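PDB 3IXR: bacterioferritin comigratory protein from Xylella fastidiosa, which probably reduces hydrogen peroxide and organic hydroperoxides as a thiol-dependent peroxiredoxin of the PrxQ type. Local coordinates for residues A[70-75]-A[104-109]; A[52-57]-A[85-90]; A[94-99]-A[112-117]; A[65-70]-A[140-145]. The protein carries 1 engineered substitution. All coordinates share one frame; numbering follows the deposited sequence.

Interaction 1. Residues A[70-75]-A[104-109]; sequences EGLEFN and AKQGFT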
loop_
_atom_site.group_PDB
_atom_site.type_symbol
_atom_site.label_atom_id
_atom_site.label_comp_id
_atom_site.label_asym_id
_atom_site.label_seq_id
_atom_site.Cartn_x
_atom_site.Cartn_y
_atom_site.Cartn_z
ATOM N N GLU A 70 9.764 6.516 1.278
ATOM C CA GLU A 70 9.151 5.303 0.751
ATOM C C GLU A 70 8.458 5.474 -0.632
ATOM O O GLU A 70 8.618 4.675 -1.524
ATOM C CB GLU A 70 8.151 4.677 1.772
ATOM C CG GLU A 70 7.628 3.313 1.325
ATOM C CD GLU A 70 6.787 2.660 2.383
ATOM O OE1 GLU A 70 6.339 3.337 3.358
ATOM O OE2 GLU A 70 6.551 1.437 2.239
ATOM N N GLY A 71 7.668 6.572 -0.737
ATOM C CA GLY A 71 7.011 6.890 -2.001
ATOM C C GLY A 71 7.961 7.053 -3.172
ATOM O O GLY A 71 7.721 6.657 -4.253
ATOM N N LEU A 72 8.998 7.812 -2.891
ATOM C CA LEU A 72 9.999 8.017 -3.916
ATOM C C LEU A 72 10.732 6.764 -4.350
ATOM O O LEU A 72 10.985 6.603 -5.613
ATOM C CB LEU A 72 11.033 9.076 -3.489
ATOM C CG LEU A 72 10.434 10.536 -3.337
ATOM C CD1 LEU A 72 11.488 11.373 -2.614
ATOM C CD2 LEU A 72 10.081 11.121 -4.764
ATOM N N GLU A 73 10.974 5.857 -3.432
ATOM C CA GLU A 73 11.610 4.612 -3.798
ATOM C C GLU A 73 10.719 3.742 -4.630
ATOM O O GLU A 73 11.165 3.125 -5.601
ATOM C CB GLU A 73 12.168 3.885 -2.575
ATOM C CG GLU A 73 13.288 4.726 -1.904
ATOM C CD GLU A 73 14.130 3.946 -0.936
ATOM O OE1 GLU A 73 13.829 2.801 -0.602
ATOM O OE2 GLU A 73 15.147 4.535 -0.445
ATOM N N PHE A 74 9.427 3.678 -4.285
ATOM C CA PHE A 74 8.515 3.015 -5.181
ATOM C C PHE A 74 8.377 3.731 -6.541
ATOM O O PHE A 74 8.280 3.090 -7.554
ATOM C CB PHE A 74 7.135 2.874 -4.515
ATOM C CG PHE A 74 7.003 1.678 -3.658
ATOM C CD1 PHE A 74 7.125 0.374 -4.154
ATOM C CD2 PHE A 74 6.840 1.901 -2.275
ATOM C CE1 PHE A 74 7.062 -0.765 -3.251
ATOM C CE2 PHE A 74 6.739 0.887 -1.342
ATOM C CZ PHE A 74 6.816 -0.519 -1.819
ATOM N N ASN A 75 8.397 5.078 -6.557
ATOM C CA ASN A 75 8.120 5.797 -7.748
ATOM C C ASN A 75 9.264 5.496 -8.794
ATOM O O ASN A 75 8.971 5.296 -10.004
ATOM C CB ASN A 75 8.091 7.283 -7.384
ATOM C CG ASN A 75 7.291 8.078 -8.413
ATOM O OD1 ASN A 75 6.192 7.688 -8.858
ATOM N ND2 ASN A 75 7.899 9.157 -8.848
ATOM N N ALA A 104 1.798 15.797 -5.694
ATOM C CA ALA A 104 2.350 16.849 -6.529
ATOM C C ALA A 104 3.716 17.242 -6.088
ATOM O O ALA A 104 4.611 17.424 -6.936
ATOM C CB ALA A 104 1.434 18.064 -6.478
ATOM N N LYS A 105 3.860 17.461 -4.797
ATOM C CA LYS A 105 5.184 17.926 -4.261
ATOM C C LYS A 105 6.243 16.922 -4.613
ATOM O O LYS A 105 7.405 17.282 -4.968
ATOM C CB LYS A 105 5.097 18.031 -2.787
ATOM C CG LYS A 105 6.464 18.573 -2.053
ATOM C CD LYS A 105 6.246 18.793 -0.591
ATOM C CE LYS A 105 7.550 18.900 0.248
ATOM N NZ LYS A 105 8.652 19.571 -0.496
ATOM N N GLN A 106 5.925 15.643 -4.418
ATOM C CA GLN A 106 6.999 14.592 -4.645
ATOM C C GLN A 106 7.110 14.112 -6.061
ATOM O O GLN A 106 8.049 13.324 -6.348
ATOM C CB GLN A 106 6.753 13.413 -3.677
ATOM C CG GLN A 106 6.648 13.754 -2.210
ATOM C CD GLN A 106 7.958 14.307 -1.569
ATOM O OE1 GLN A 106 9.016 13.964 -2.035
ATOM N NE2 GLN A 106 7.866 15.078 -0.488
ATOM N N GLY A 107 6.106 14.363 -6.906
ATOM C CA GLY A 107 6.008 13.855 -8.224
ATOM C C GLY A 107 5.692 12.392 -8.350
ATOM O O GLY A 107 6.134 11.688 -9.316
ATOM N N PHE A 108 4.882 11.890 -7.411
ATOM C CA PHE A 108 4.482 10.484 -7.527
ATOM C C PHE A 108 3.620 10.219 -8.777
ATOM O O PHE A 108 2.677 11.020 -9.126
ATOM C CB PHE A 108 3.643 10.035 -6.306
ATOM C CG PHE A 108 4.361 10.072 -5.005
ATOM C CD1 PHE A 108 5.787 10.018 -4.911
ATOM C CD2 PHE A 108 3.616 10.194 -3.817
ATOM C CE1 PHE A 108 6.413 10.022 -3.682
ATOM C CE2 PHE A 108 4.233 10.193 -2.524
ATOM C CZ PHE A 108 5.683 10.144 -2.449
ATOM N N THR A 109 3.901 9.101 -9.421
ATOM C CA THR A 109 3.147 8.715 -10.651
ATOM C C THR A 109 2.091 7.630 -10.408
ATOM O O THR A 109 1.288 7.347 -11.300
ATOM C CB THR A 109 4.061 8.352 -11.867
ATOM O OG1 THR A 109 4.946 7.330 -11.505
ATOM C CG2 THR A 109 4.868 9.491 -12.269
HETATM O O HOH W 1 7.517 6.813 -11.801
#

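Interaction 2. Residues A[52-57]-A[85-90]; sequences QWLVLY and NATVLG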
loop_
_atom_site.group_PDB
_atom_site.type_symbol
_atom_site.label_atom_id
_atom_site.label_comp_id
_atom_site.label_asym_id
_atom_site.label_seq_id
_atom_site.Cartn_x
_atom_site.Cartn_y
_atom_site.Cartn_z
ATOM N N GLN A 52 -3.695 -9.128 -12.171
ATOM C CA GLN A 52 -2.422 -8.415 -12.110
ATOM C C GLN A 52 -1.901 -8.575 -10.641
ATOM O O GLN A 52 -2.669 -8.951 -9.758
ATOM C CB GLN A 52 -2.641 -6.933 -12.439
ATOM C CG GLN A 52 -3.383 -6.661 -13.705
ATOM C CD GLN A 52 -3.939 -5.238 -13.709
ATOM O OE1 GLN A 52 -3.330 -4.345 -13.124
ATOM N NE2 GLN A 52 -5.088 -5.019 -14.383
ATOM N N TRP A 53 -0.601 -8.294 -10.401
ATOM C CA TRP A 53 -0.054 -8.217 -9.027
ATOM C C TRP A 53 -0.264 -6.802 -8.527
ATOM O O TRP A 53 -0.076 -5.811 -9.286
ATOM C CB TRP A 53 1.437 -8.423 -9.093
ATOM C CG TRP A 53 1.770 -9.860 -9.448
ATOM C CD1 TRP A 53 1.896 -10.360 -10.727
ATOM C CD2 TRP A 53 1.995 -10.976 -8.554
ATOM N NE1 TRP A 53 2.172 -11.747 -10.679
ATOM C CE2 TRP A 53 2.294 -12.119 -9.367
ATOM C CE3 TRP A 53 2.008 -11.123 -7.156
ATOM C CZ2 TRP A 53 2.545 -13.383 -8.822
ATOM C CZ3 TRP A 53 2.293 -12.369 -6.618
ATOM C CH2 TRP A 53 2.579 -13.489 -7.466
ATOM N N LEU A 54 -0.602 -6.725 -7.258
ATOM C CA LEU A 54 -0.717 -5.414 -6.614
ATOM C C LEU A 54 0.192 -5.319 -5.351
ATOM O O LEU A 54 0.191 -6.204 -4.494
ATOM C CB LEU A 54 -2.188 -5.229 -6.159
ATOM C CG LEU A 54 -2.472 -3.879 -5.471
ATOM C CD1 LEU A 54 -2.091 -2.670 -6.404
ATOM C CD2 LEU A 54 -3.881 -3.855 -4.901
ATOM N N VAL A 55 0.986 -4.255 -5.316
ATOM C CA VAL A 55 1.718 -3.908 -4.091
ATOM C C VAL A 55 0.914 -2.872 -3.377
ATOM O O VAL A 55 0.775 -1.755 -3.883
ATOM C CB VAL A 55 3.114 -3.310 -4.355
ATOM C CG1 VAL A 55 3.813 -2.983 -2.988
ATOM C CG2 VAL A 55 4.031 -4.437 -5.150
ATOM N N LEU A 56 0.385 -3.255 -2.227
ATOM C CA LEU A 56 -0.442 -2.333 -1.442
ATOM C C LEU A 56 0.396 -1.965 -0.181
ATOM O O LEU A 56 0.665 -2.784 0.698
ATOM C CB LEU A 56 -1.721 -3.057 -1.050
ATOM C CG LEU A 56 -2.762 -2.180 -0.368
ATOM C CD1 LEU A 56 -3.377 -1.235 -1.460
ATOM C CD2 LEU A 56 -3.845 -3.148 0.146
ATOM N N TYR A 57 0.907 -0.730 -0.208
ATOM C CA TYR A 57 1.836 -0.319 0.887
ATOM C C TYR A 57 1.171 0.730 1.801
ATOM O O TYR A 57 0.654 1.768 1.276
ATOM C CB TYR A 57 3.223 0.084 0.335
ATOM C CG TYR A 57 3.376 1.556 -0.088
ATOM C CD1 TYR A 57 3.279 1.896 -1.448
ATOM C CD2 TYR A 57 3.757 2.547 0.879
ATOM C CE1 TYR A 57 3.460 3.246 -1.855
ATOM C CE2 TYR A 57 3.910 3.867 0.504
ATOM C CZ TYR A 57 3.831 4.186 -0.889
ATOM O OH TYR A 57 3.957 5.502 -1.424
ATOM N N ASN A 85 3.818 -6.798 -14.772
ATOM C CA ASN A 85 2.386 -6.902 -14.604
ATOM C C ASN A 85 2.009 -6.626 -13.132
ATOM O O ASN A 85 1.113 -7.263 -12.537
ATOM C CB ASN A 85 1.831 -8.273 -15.114
ATOM C CG ASN A 85 0.334 -8.314 -15.128
ATOM O OD1 ASN A 85 -0.334 -7.321 -15.423
ATOM N ND2 ASN A 85 -0.219 -9.459 -14.779
ATOM N N ALA A 86 2.730 -5.656 -12.530
ATOM C CA ALA A 86 2.464 -5.286 -11.131
ATOM C C ALA A 86 2.280 -3.781 -11.062
ATOM O O ALA A 86 2.828 -3.015 -11.859
ATOM C CB ALA A 86 3.656 -5.663 -10.169
ATOM N N THR A 87 1.520 -3.355 -10.077
ATOM C CA THR A 87 1.494 -1.939 -9.912
ATOM C C THR A 87 1.456 -1.669 -8.394
ATOM O O THR A 87 1.329 -2.582 -7.573
ATOM C CB THR A 87 0.289 -1.367 -10.588
ATOM O OG1 THR A 87 0.387 0.070 -10.524
ATOM C CG2 THR A 87 -1.028 -1.887 -9.993
ATOM N N VAL A 88 1.529 -0.394 -8.056
ATOM C CA VAL A 88 1.686 -0.008 -6.664
ATOM C C VAL A 88 0.599 0.926 -6.242
ATOM O O VAL A 88 0.249 1.810 -7.035
ATOM C CB VAL A 88 3.021 0.760 -6.476
ATOM C CG1 VAL A 88 3.213 1.300 -5.026
ATOM C CG2 VAL A 88 4.257 -0.227 -6.902
ATOM N N LEU A 89 0.077 0.746 -5.027
ATOM C CA LEU A 89 -0.856 1.719 -4.441
ATOM C C LEU A 89 -0.379 1.976 -3.033
ATOM O O LEU A 89 -0.205 1.024 -2.229
ATOM C CB LEU A 89 -2.240 1.047 -4.304
ATOM C CG LEU A 89 -3.272 1.101 -5.391
ATOM C CD1 LEU A 89 -4.550 0.532 -4.665
ATOM C CD2 LEU A 89 -3.541 2.565 -5.832
ATOM N N GLY A 90 -0.202 3.263 -2.661
ATOM C CA GLY A 90 0.107 3.570 -1.277
ATOM C C GLY A 90 -1.225 3.893 -0.535
ATOM O O GLY A 90 -2.227 4.291 -1.186
HETATM O O HOH W 2 -0.789 -4.401 -14.414
#

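Interaction 3. Residues A[94-99]-A[112-117]; sequences DSVKSH and LVSDSD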
loop_
_atom_site.group_PDB
_atom_site.type_symbol
_atom_site.label_atom_id
_atom_site.label_comp_id
_atom_site.label_asym_id
_atom_site.label_seq_id
_atom_site.Cartn_x
_atom_site.Cartn_y
_atom_site.Cartn_z
ATOM N N ASP A 94 -4.995 9.806 5.457
ATOM C CA ASP A 94 -5.078 11.260 5.138
ATOM C C ASP A 94 -6.065 11.491 4.024
ATOM O O ASP A 94 -6.467 10.624 3.286
ATOM C CB ASP A 94 -3.681 11.759 4.640
ATOM C CG ASP A 94 -2.669 11.698 5.744
ATOM O OD1 ASP A 94 -2.812 12.452 6.732
ATOM O OD2 ASP A 94 -1.730 10.816 5.661
ATOM N N SER A 95 -6.530 12.746 3.972
ATOM C CA SER A 95 -7.499 13.094 2.989
ATOM C C SER A 95 -7.051 13.053 1.573
ATOM O O SER A 95 -5.820 13.030 1.256
ATOM C CB SER A 95 -7.988 14.516 3.250
ATOM O OG SER A 95 -6.896 15.464 3.095
ATOM N N VAL A 96 -7.987 13.018 0.611
ATOM C CA VAL A 96 -7.639 13.214 -0.774
ATOM C C VAL A 96 -6.856 14.543 -1.011
ATOM O O VAL A 96 -5.907 14.576 -1.819
ATOM C CB VAL A 96 -8.884 13.154 -1.711
ATOM C CG1 VAL A 96 -8.481 13.441 -3.172
ATOM C CG2 VAL A 96 -9.464 11.717 -1.594
ATOM N N LYS A 97 -7.303 15.610 -0.363
ATOM C CA LYS A 97 -6.584 16.904 -0.539
ATOM C C LYS A 97 -5.164 16.802 -0.120
ATOM O O LYS A 97 -4.238 17.223 -0.893
ATOM C CB LYS A 97 -7.300 17.972 0.296
ATOM C CG LYS A 97 -6.633 19.285 0.182
ATOM C CD LYS A 97 -7.422 20.341 0.981
ATOM C CE LYS A 97 -8.156 21.186 0.023
ATOM N NZ LYS A 97 -9.188 20.352 -0.581
ATOM N N SER A 98 -4.971 16.172 1.028
ATOM C CA SER A 98 -3.582 15.973 1.542
ATOM C C SER A 98 -2.782 15.138 0.529
ATOM O O SER A 98 -1.563 15.400 0.222
ATOM C CB SER A 98 -3.640 15.224 2.863
ATOM O OG SER A 98 -2.292 14.980 3.372
ATOM N N HIS A 99 -3.366 14.010 0.102
ATOM C CA HIS A 99 -2.688 13.146 -0.919
ATOM C C HIS A 99 -2.322 13.876 -2.205
ATOM O O HIS A 99 -1.273 13.643 -2.786
ATOM C CB HIS A 99 -3.585 11.956 -1.301
ATOM C CG HIS A 99 -3.628 10.868 -0.267
ATOM N ND1 HIS A 99 -2.862 10.885 0.881
ATOM C CD2 HIS A 99 -4.294 9.679 -0.262
ATOM C CE1 HIS A 99 -3.055 9.755 1.552
ATOM N NE2 HIS A 99 -3.942 9.034 0.891
ATOM N N LEU A 112 -2.446 7.210 -4.428
ATOM C CA LEU A 112 -2.511 7.020 -2.979
ATOM C C LEU A 112 -3.986 6.851 -2.594
ATOM O O LEU A 112 -4.804 7.741 -2.971
ATOM C CB LEU A 112 -1.953 8.224 -2.147
ATOM C CG LEU A 112 -0.482 8.558 -2.524
ATOM C CD1 LEU A 112 0.007 9.879 -1.821
ATOM C CD2 LEU A 112 0.474 7.317 -2.234
ATOM N N VAL A 113 -4.308 5.776 -1.846
ATOM C CA VAL A 113 -5.660 5.673 -1.296
ATOM C C VAL A 113 -5.859 6.532 -0.096
ATOM O O VAL A 113 -5.052 6.488 0.884
ATOM C CB VAL A 113 -5.858 4.240 -0.800
ATOM C CG1 VAL A 113 -7.328 4.011 -0.257
ATOM C CG2 VAL A 113 -5.643 3.401 -1.954
ATOM N N SER A 114 -6.933 7.353 -0.104
ATOM C CA SER A 114 -7.319 8.079 1.114
ATOM C C SER A 114 -8.261 7.170 1.860
ATOM O O SER A 114 -9.483 7.068 1.475
ATOM C CB SER A 114 -8.062 9.359 0.686
ATOM O OG SER A 114 -8.592 10.007 1.822
ATOM N N ASP A 115 -7.726 6.497 2.870
ATOM C CA ASP A 115 -8.471 5.483 3.652
ATOM C C ASP A 115 -9.084 6.156 4.837
ATOM O O ASP A 115 -8.780 5.876 6.003
ATOM C CB ASP A 115 -7.563 4.279 3.989
ATOM C CG ASP A 115 -8.298 3.125 4.609
ATOM O OD1 ASP A 115 -7.801 2.561 5.595
ATOM O OD2 ASP A 115 -9.365 2.814 4.054
ATOM N N SER A 116 -9.903 7.170 4.587
ATOM C CA SER A 116 -10.248 8.062 5.688
ATOM C C SER A 116 -11.269 7.452 6.638
ATOM O O SER A 116 -11.515 8.034 7.711
ATOM C CB SER A 116 -10.845 9.359 5.190
ATOM O OG SER A 116 -11.911 9.091 4.258
ATOM N N ASP A 117 -11.869 6.321 6.263
ATOM C CA ASP A 117 -12.713 5.550 7.226
ATOM C C ASP A 117 -11.952 4.383 7.859
ATOM O O ASP A 117 -12.473 3.609 8.681
ATOM C CB ASP A 117 -13.955 5.026 6.546
ATOM C CG ASP A 117 -14.806 6.171 5.931
ATOM O OD1 ASP A 117 -15.084 7.197 6.662
ATOM O OD2 ASP A 117 -15.136 6.057 4.722
#

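Interaction 4. Residues A[65-70]-A[140-145]; sequences PGSSTE and IERSTF. Engineered in segment 65-70: S67 (natural residue Cys).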
loop_
_atom_site.group_PDB
_atom_site.type_symbol
_atom_site.label_atom_id
_atom_site.label_comp_id
_atom_site.label_asym_id
_atom_site.label_seq_id
_atom_site.Cartn_x
_atom_site.Cartn_y
_atom_site.Cartn_z
ATOM N N PRO A 65 9.414 12.459 6.545
ATOM C CA PRO A 65 10.633 11.989 5.847
ATOM C C PRO A 65 10.549 10.492 5.436
ATOM O O PRO A 65 11.014 10.101 4.338
ATOM C CB PRO A 65 11.724 12.166 6.924
ATOM C CG PRO A 65 11.208 13.427 7.764
ATOM C CD PRO A 65 9.679 13.120 7.826
ATOM N N GLY A 66 10.012 9.634 6.321
ATOM C CA GLY A 66 9.863 8.204 6.023
ATOM C C GLY A 66 8.879 7.899 4.887
ATOM O O GLY A 66 9.108 7.067 4.002
ATOM N N SER A 67 7.726 8.570 4.897
ATOM C CA SER A 67 6.742 8.267 3.868
ATOM C C SER A 67 7.040 8.924 2.533
ATOM O O SER A 67 6.723 8.381 1.510
ATOM C CB SER A 67 5.313 8.529 4.399
ATOM O OG SER A 67 5.204 7.809 5.604
ATOM N N SER A 68 7.728 10.092 2.533
ATOM C CA SER A 68 8.145 10.588 1.240
ATOM C C SER A 68 9.318 9.787 0.658
ATOM O O SER A 68 9.247 9.459 -0.534
ATOM C CB SER A 68 8.504 12.085 1.225
ATOM O OG SER A 68 9.636 12.278 2.042
ATOM N N THR A 69 10.257 9.336 1.517
ATOM C CA THR A 69 11.289 8.398 1.022
ATOM C C THR A 69 10.694 7.118 0.504
ATOM O O THR A 69 11.020 6.686 -0.609
ATOM C CB THR A 69 12.264 8.101 2.165
ATOM O OG1 THR A 69 12.899 9.343 2.571
ATOM C CG2 THR A 69 13.321 7.131 1.656
ATOM N N GLU A 70 9.764 6.516 1.278
ATOM C CA GLU A 70 9.151 5.303 0.751
ATOM C C GLU A 70 8.458 5.474 -0.632
ATOM O O GLU A 70 8.618 4.675 -1.524
ATOM C CB GLU A 70 8.151 4.677 1.772
ATOM C CG GLU A 70 7.628 3.313 1.325
ATOM C CD GLU A 70 6.787 2.660 2.383
ATOM O OE1 GLU A 70 6.339 3.337 3.358
ATOM O OE2 GLU A 70 6.551 1.437 2.239
ATOM N N ILE A 140 -1.144 3.778 11.959
ATOM C CA ILE A 140 -0.724 2.734 10.981
ATOM C C ILE A 140 0.678 2.335 11.383
ATOM O O ILE A 140 1.562 3.210 11.490
ATOM C CB ILE A 140 -0.736 3.364 9.569
ATOM C CG1 ILE A 140 -2.186 3.577 9.066
ATOM C CG2 ILE A 140 -0.022 2.461 8.566
ATOM C CD1 ILE A 140 -2.272 4.379 7.817
ATOM N N GLU A 141 0.883 1.012 11.512
ATOM C CA GLU A 141 2.201 0.387 11.492
ATOM C C GLU A 141 2.598 0.167 10.053
ATOM O O GLU A 141 1.861 -0.445 9.294
ATOM C CB GLU A 141 2.146 -0.939 12.209
ATOM C CG GLU A 141 3.492 -1.613 12.184
ATOM C CD GLU A 141 3.433 -2.911 13.000
ATOM O OE1 GLU A 141 3.559 -2.840 14.248
ATOM O OE2 GLU A 141 3.164 -3.991 12.444
ATOM N N ARG A 142 3.730 0.775 9.648
ATOM C CA ARG A 142 4.133 0.679 8.280
ATOM C C ARG A 142 4.242 -0.802 7.803
ATOM O O ARG A 142 4.926 -1.633 8.405
ATOM C CB ARG A 142 5.486 1.331 8.093
ATOM C CG ARG A 142 5.851 1.597 6.632
ATOM C CD ARG A 142 7.230 2.318 6.415
ATOM N NE ARG A 142 7.404 3.459 7.312
ATOM C CZ ARG A 142 7.032 4.714 6.956
ATOM N NH1 ARG A 142 6.536 5.055 5.705
ATOM N NH2 ARG A 142 7.232 5.664 7.895
ATOM N N SER A 143 3.477 -1.133 6.759
ATOM C CA SER A 143 3.248 -2.549 6.354
ATOM C C SER A 143 2.980 -2.550 4.808
ATOM O O SER A 143 2.440 -1.591 4.245
ATOM C CB SER A 143 1.985 -3.140 7.025
ATOM O OG SER A 143 2.146 -3.028 8.448
ATOM N N THR A 144 3.376 -3.618 4.116
ATOM C CA THR A 144 3.167 -3.776 2.671
ATOM C C THR A 144 2.729 -5.198 2.362
ATOM O O THR A 144 3.229 -6.165 2.967
ATOM C CB THR A 144 4.552 -3.550 1.939
ATOM O OG1 THR A 144 5.012 -2.218 2.285
ATOM C CG2 THR A 144 4.353 -3.739 0.425
ATOM N N PHE A 145 1.788 -5.319 1.419
ATOM C CA PHE A 145 1.284 -6.647 1.023
ATOM C C PHE A 145 1.470 -6.816 -0.462
ATOM O O PHE A 145 1.199 -5.906 -1.232
ATOM C CB PHE A 145 -0.194 -6.645 1.408
ATOM C CG PHE A 145 -0.377 -6.494 2.858
ATOM C CD1 PHE A 145 -0.506 -5.198 3.428
ATOM C CD2 PHE A 145 -0.474 -7.622 3.681
ATOM C CE1 PHE A 145 -0.620 -5.105 4.847
ATOM C CE2 PHE A 145 -0.660 -7.530 5.062
ATOM C CZ PHE A 145 -0.697 -6.320 5.686
HETATM O O HOH W 3 4.839 0.201 3.773
#

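Interaction 1. Residues A[70-75]-A[104-109]
N75 reaches from helix 65-82 into the turn that follows helix 96-106 and holds it through its carboxamide. N75 OD1 accepts the backbone N of T109 at 2.7 Å in a nearly straight bond (163° at the hydrogen), the N-H arriving tilted out of the carbonyl plane. T109 OG1 also lies 2.9 Å from N75 OD1, though its proton has a second possible acceptor. On the other branch, N75 ND2 makes a weak bond to G107 O at 3.1 Å. With CG anti to the backbone N (chi1 -158°), the amide reaches toward the turn and crosses the T109 side chain at about a right angle. A water links N75 O to the T109 hydroxyl. One turn earlier the contact is mostly apolar: F108 CE1 lies 3.4 Å from G71 C, room that G71 leaves by having no side chain. L72 CD2 comes within 4.0 Å of F108 CE1 and nearest to Q106 O, at 3.4 Å; its other methyl touches the Q106 amide oxygen. Q106 CB lies over one face of the F108 ring, and F102 meets that ring edge-to-face. One amide thus fixes a polar turn, while the F108 ring packs against the helix backbone at G71.

Interaction 2. Residues A[52-57]-A[85-90]
Y57 and G90 make the tight end of this parallel pairing: G90 CA sits over one face of the Y57 ring, 3.6 Å from its centroid, a CH-pi contact possible because G90 has no side chain there. V88 CG1 approaches the same ring at its edge, 3.6 Å from Y57 CD1. The ring lies over G90 because Y57 CG stands between the backbone N and carbonyl carbon (chi1 87°). Of the five backbone bonds, the middle one, V55 N to T87 O, is 2.8 Å long and almost linear (177°). On the L54, L56 and L89 face, L56 CD1 meets L89 CB at 3.8 Å, and L54 CD1 rests against T87 and L89. The opposite end is looser and wetter. There Q52 CG passes N85 OD1 at 3.6 Å, and a water donates to both Q52 OE1 and N85 OD1, while N85 ND2 is held by N51 O. N85 also closes helix 65-82 with a Schellman motif. The pair belongs to a beta-alpha-beta unit: F74 and F81 of helix 65-82, with L173 and V169 of helix 165-177, pack on the V55 and W53 face, and strands 137-147 and 112-114 flank the two strands within the sheet.

Interaction 3. Residues A[94-99]-A[112-117]
H99 leans its imidazole against L112. H99 CB is 4.2 Å from L112 CB; the ring then slides over that methylene, with H99 CG 3.7 Å and H99 CD2 only 3.3 Å from L112 CB. The methylene stands over one face, 3.6 Å from the ring centroid, as a CH-pi contact, while D94 O lies toward the rim of the opposite face. ND1 turns away to D62 OD2, which S98 OG shares. At the tip, H99 NE2 donates to V113 O at 2.8 Å, with 153° at the hydrogen, and CE1 is near the same oxygen. The acceptor is in the ring plane, but the nitrogen stands 61° above the carbonyl plane. Bonds at both nitrogens fix the rotation of the ring. Beside it S114 OG, anti to its backbone N (chi1 173°), donates to D94 O at 2.7 Å, and V96 CG2 packs on S114 CB at 3.6 Å. S95 is the N-cap of helix 96-106, its OG accepting S98 N at 2.9 Å. These bonds tie the first turn of that helix to strand 112-114, the closing part of the beta-alpha-beta unit 86-92, 96-106 and 112-114, within the thioredoxin-like fold of peroxiredoxins.

Interaction 4. Residues A[65-70]-A[140-145]
R142 and E70 bury the largest areas here, meeting as a salt bridge between strand 137-147 and the first turns of helix 65-82. R142 NH1 donates to E70 OE1 at 2.9 Å and 167°. The oxygen lies nearly in the guanidinium plane, yet the carboxylate and guanidinium planes are turned 57° apart. The arginine reaches it by an extended start and a bend at chi3 (-46°), which brings R142 CD within 3.3 Å of E70 OE1 as the two chains run past each other in opposite directions. S67, an engineered serine in place of cysteine, takes a second bond from R142 NH1 to its OG, 3.1 Å long, and has a weak bond to K61 O. S67 is modelled in two conformers, so these bonds are less certain. At the other carboxylate oxygen, a water lies 2.6 Å from E70 OE2 and 2.8 Å from T144 OG1, and H165 ND1 makes a weak bond to E70 OE2. In peroxiredoxins the cysteine at this helix start is typically the peroxidatic one, with an arginine beside it. The T64 hydroxyl accepting S67 N fits that site. E70 probably helps to orient R142, placing NH1 near the side chain at position 67.

In the fold
Interactions 1 and 4 both use helix 65-82 and share E70: interaction 4 joins its buried start to strand 137-147, interaction 1 its partly exposed flank to the end of helix 96-106. Interaction 2 lies in the core, its centre about 7 Å from the centre of the chain; its strand 53-58 is bonded to 137-147 through L56 O and F145 N, while Y57 packs against E70 and F74. Interaction 3 holds the other end of helix 96-106 and meets interaction 2 at G90 O and V113 N. Chemistry follows place: backbone bonds and apolar contacts in the sheet, a charged pair at the probable active site, and mixed polar bonds and ring packing at the two ends of helix 96-106, buried in interaction 3 and partly exposed in interaction 1.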